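Local coordinates for ParB-like N-terminal domain-containing protein (Pyrococcus furiosus, PDB 1VK1), which is of uncharacterised function but is probably an ATP-binding kinase, possibly one that phosphorylates free serine, at residues 32-38 against 166-170. Numbering follows the deposited sequence. Where two conformers were deposited one is given.
Sequences LVQRELE and DEMDQ
The amide of Gln-34 lies flat over that of Gln-170, the two planes 5° apart and Gln-34 CD 3.7 Å from Gln-170 CD, although the two side chains cross nearly at right angles. Gln-34 NE2 also donates to Glu-38 OE2 one turn on in its own helix (2.9 Å), which helps set the rotation of the stacked amide. Beside this stack, Arg-35 reaches across to Asp-169. With CG anti to N (chi1 -177°) and the chain bent at chi3, its guanidinium comes side-on: NE meets Asp-169 OD1 at 2.9 Å in a salt bridge, while NH2 shares that oxygen and bonds to Asp-169 O at 3.1 Å. Gln-170 NE2 sits over one guanidinium face, toward its rim. The contact joins the N-terminal end of helix 34-47, in the ParB-like region, to the C-terminal end of helix 161-170, in the SerK-like region. Val-33 is the N-cap residue, and the next amide, Gln-34 N, points almost straight at Asp-166 OD2 (3.0 Å), so a carboxylate from the other region takes up a first-turn N-H. A water between the two helices ties Arg-35 N to Asp-166 OD1, Asp-169 OD2 and Gln-170 NE2; another bridges Leu-32 O and Asp-166 OD2. The backbone N of Val-33 is hydrogen-bonded to His-72 NE2 of helix 71-80. A leucine in place of Arg-35 would probably leave the largely buried Asp-169 carboxylate without its countercharge. A third water links Arg-35 NH2 to Gln-170 O, 2.9 Å from that carbonyl oxygen.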
ATOM      1  N   LEU A  32       0.159  -6.619  -3.434  1.00  9.64           N
ATOM      2  CA  LEU A  32      -1.238  -6.492  -3.038  1.00 10.23           C
ATOM      3  C   LEU A  32      -1.545  -7.158  -1.710  1.00 10.61           C
ATOM      4  O   LEU A  32      -0.856  -8.090  -1.297  1.00 12.00           O
ATOM      5  CB  LEU A  32      -2.137  -7.097  -4.101  1.00 11.20           C
ATOM      6  CG  LEU A  32      -1.905  -6.624  -5.513  1.00 11.03           C
ATOM      7  CD1 LEU A  32      -2.854  -7.384  -6.440  1.00 13.39           C
ATOM      8  CD2 LEU A  32      -2.084  -5.120  -5.655  1.00 12.90           C
ATOM      9  N   VAL A  33      -2.620  -6.682  -1.083  1.00 11.38           N
ATOM     10  CA  VAL A  33      -3.267  -7.328   0.077  1.00 12.29           C
ATOM     11  C   VAL A  33      -4.496  -8.071  -0.455  1.00 11.57           C
ATOM     12  O   VAL A  33      -5.359  -7.469  -1.118  1.00 11.38           O
ATOM     13  CB  VAL A  33      -3.709  -6.295   1.106  1.00 13.46           C
ATOM     14  CG1 VAL A  33      -4.356  -6.977   2.304  1.00 16.01           C
ATOM     15  CG2 VAL A  33      -2.533  -5.427   1.535  1.00 13.90           C
ATOM     16  N   GLN A  34      -4.574  -9.381  -0.228  1.00 11.76           N
ATOM     17  CA  GLN A  34      -5.656 -10.169  -0.815  1.00 11.83           C
ATOM     18  C   GLN A  34      -7.042  -9.613  -0.462  1.00 11.76           C
ATOM     19  O   GLN A  34      -7.915  -9.513  -1.330  1.00 11.60           O
ATOM     20  CB  GLN A  34      -5.550 -11.647  -0.409  1.00 13.64           C
ATOM     21  CG  GLN A  34      -6.610 -12.522  -1.065  1.00 16.71           C
ATOM     22  CD  GLN A  34      -6.431 -14.006  -0.801  1.00 21.07           C
ATOM     23  OE1 GLN A  34      -5.361 -14.450  -0.392  1.00 22.64           O
ATOM     24  NE2 GLN A  34      -7.478 -14.776  -1.063  1.00 23.55           N
ATOM     25  N   ARG A  35      -7.245  -9.228   0.789  1.00 11.58           N
ATOM     26  CA  ARG A  35      -8.541  -8.727   1.199  1.00 12.20           C
ATOM     27  C   ARG A  35      -8.911  -7.460   0.449  1.00 10.77           C
ATOM     28  O   ARG A  35     -10.061  -7.269   0.064  1.00 11.82           O
ATOM     29  CB  ARG A  35      -8.564  -8.481   2.701  1.00 13.39           C
ATOM     30  CG  ARG A  35      -9.919  -8.031   3.237  1.00 15.09           C
ATOM     31  CD  ARG A  35      -9.970  -7.989   4.750  1.00 16.31           C
ATOM     32  NE  ARG A  35      -9.621  -9.259   5.377  1.00 17.12           N
ATOM     33  CZ  ARG A  35     -10.394 -10.329   5.420  1.00 17.96           C
ATOM     34  NH1 ARG A  35     -11.616 -10.322   4.886  1.00 19.23           N
ATOM     35  NH2 ARG A  35      -9.970 -11.425   6.023  1.00 18.59           N
ATOM     36  N   GLU A  36      -7.941  -6.578   0.244  1.00 11.39           N
ATOM     37  CA  GLU A  36      -8.202  -5.328  -0.472  1.00 11.51           C
ATOM     38  C   GLU A  36      -8.525  -5.566  -1.958  1.00 10.41           C
ATOM     39  O   GLU A  36      -9.374  -4.886  -2.533  1.00 11.60           O
ATOM     40  CB  GLU A  36      -7.022  -4.363  -0.303  0.60 14.21           C
ATOM     41  CG  GLU A  36      -7.068  -3.565   0.998  0.60 17.20           C
ATOM     42  CD  GLU A  36      -8.179  -2.544   0.989  0.60 21.54           C
ATOM     43  OE1 GLU A  36      -8.267  -1.764   0.013  0.60 25.72           O
ATOM     44  OE2 GLU A  36      -8.966  -2.519   1.951  0.60 27.95           O
ATOM     45  N   LEU A  37      -7.860  -6.541  -2.564  1.00  9.89           N
ATOM     46  CA  LEU A  37      -8.130  -6.906  -3.938  1.00 10.06           C
ATOM     47  C   LEU A  37      -9.544  -7.454  -4.081  1.00  9.34           C
ATOM     48  O   LEU A  37     -10.315  -7.021  -4.945  1.00  9.87           O
ATOM     49  CB  LEU A  37      -7.108  -7.943  -4.394  1.00 10.27           C
ATOM     50  CG  LEU A  37      -7.338  -8.484  -5.797  1.00 10.34           C
ATOM     51  CD1 LEU A  37      -7.240  -7.435  -6.857  1.00 11.38           C
ATOM     52  CD2 LEU A  37      -6.361  -9.606  -6.090  1.00 12.85           C
ATOM     53  N   GLU A  38      -9.890  -8.390  -3.218  1.00  9.80           N
ATOM     54  CA  GLU A  38     -11.201  -9.027  -3.280  1.00 10.99           C
ATOM     55  C   GLU A  38     -12.318  -8.054  -2.940  1.00 11.59           C
ATOM     56  O   GLU A  38     -13.361  -8.067  -3.582  1.00 11.60           O
ATOM     57  CB  GLU A  38     -11.229 -10.268  -2.373  1.00 12.47           C
ATOM     58  CG  GLU A  38     -10.316 -11.369  -2.910  1.00 15.69           C
ATOM     59  CD  GLU A  38     -10.304 -12.659  -2.100  1.00 18.59           C
ATOM     60  OE1 GLU A  38     -10.919 -12.715  -1.039  1.00 20.70           O
ATOM     61  OE2 GLU A  38      -9.638 -13.604  -2.555  1.00 23.34           O
ATOM     62  N   ASP A 166      -0.756 -11.338   5.638  1.00 11.57           N
ATOM     63  CA  ASP A 166      -1.854 -11.565   4.705  1.00 12.63           C
ATOM     64  C   ASP A 166      -2.467 -12.959   4.956  1.00 12.87           C
ATOM     65  O   ASP A 166      -3.687 -13.122   4.972  1.00 13.45           O
ATOM     66  CB  ASP A 166      -1.296 -11.437   3.283  1.00 13.43           C
ATOM     67  CG  ASP A 166      -2.432 -11.372   2.204  0.65 14.33           C
ATOM     68  OD1 ASP A 166      -3.507 -11.998   2.382  0.65 16.27           O
ATOM     69  OD2 ASP A 166      -2.333 -10.724   1.173  0.65 16.40           O
ATOM     70  N   GLU A 167      -1.630 -13.967   5.157  1.00 12.30           N
ATOM     71  CA  GLU A 167      -2.128 -15.300   5.442  1.00 13.95           C
ATOM     72  C   GLU A 167      -2.927 -15.357   6.734  1.00 13.15           C
ATOM     73  O   GLU A 167      -4.001 -15.965   6.770  1.00 14.64           O
ATOM     74  CB  GLU A 167      -0.967 -16.277   5.457  1.00 15.59           C
ATOM     75  CG  GLU A 167      -0.414 -16.508   4.045  1.00 20.88           C
ATOM     76  CD  GLU A 167       0.957 -17.158   3.980  1.00 24.54           C
ATOM     77  OE1 GLU A 167       1.562 -17.444   5.026  1.00 27.76           O
ATOM     78  OE2 GLU A 167       1.433 -17.370   2.848  1.00 26.15           O
ATOM     79  N   MET A 168      -2.429 -14.700   7.780  1.00 12.88           N
ATOM     80  CA  MET A 168      -3.113 -14.700   9.063  1.00 13.29           C
ATOM     81  C   MET A 168      -4.408 -13.892   9.003  1.00 13.19           C
ATOM     82  O   MET A 168      -5.382 -14.241   9.646  1.00 14.76           O
ATOM     83  CB  MET A 168      -2.195 -14.194  10.171  1.00 13.96           C
ATOM     84  CG  MET A 168      -0.992 -15.113  10.409  1.00 13.73           C
ATOM     85  SD  MET A 168       0.031 -14.612  11.810  1.00 15.63           S
ATOM     86  CE  MET A 168      -0.968 -15.269  13.179  1.00 15.65           C
ATOM     87  N   ASP A 169      -4.411 -12.822   8.201  1.00 12.40           N
ATOM     88  CA  ASP A 169      -5.600 -12.011   7.913  1.00 13.55           C
ATOM     89  C   ASP A 169      -6.664 -12.894   7.248  1.00 13.04           C
ATOM     90  O   ASP A 169      -7.809 -12.954   7.684  1.00 14.72           O
ATOM     91  CB  ASP A 169      -5.139 -10.846   7.003  1.00 14.18           C
ATOM     92  CG  ASP A 169      -6.252  -9.971   6.488  1.00 16.59           C
ATOM     93  OD1 ASP A 169      -7.326  -9.986   7.038  1.00 19.56           O
ATOM     94  OD2 ASP A 169      -6.084  -9.203   5.511  1.00 18.36           O
ATOM     95  N   GLN A 170      -6.278 -13.583   6.197  1.00 13.14           N
ATOM     96  CA  GLN A 170      -7.208 -14.445   5.473  1.00 13.87           C
ATOM     97  C   GLN A 170      -7.774 -15.574   6.338  1.00 15.68           C
ATOM     98  O   GLN A 170      -8.934 -15.939   6.190  1.00 16.50           O
ATOM     99  CB  GLN A 170      -6.532 -15.023   4.240  1.00 14.63           C
ATOM    100  CG  GLN A 170      -6.401 -14.012   3.111  1.00 15.26           C
ATOM    101  CD  GLN A 170      -7.749 -13.576   2.590  1.00 15.55           C
ATOM    102  OE1 GLN A 170      -8.600 -14.416   2.322  1.00 18.00           O
ATOM    103  NE2 GLN A 170      -7.961 -12.284   2.468  1.00 14.44           N
TER
HETATM  104  O   HOH W   1      -0.137  -9.257   1.067  1.00 16.59           O
HETATM  105  O   HOH W   2      -5.794 -10.363   3.057  1.00 14.08           O
HETATM  106  O   HOH W   3     -10.971 -14.010   5.674  1.00 23.98           O
HETATM  107  O   HOH W   4     -10.712 -11.559   1.433  1.00 18.70           O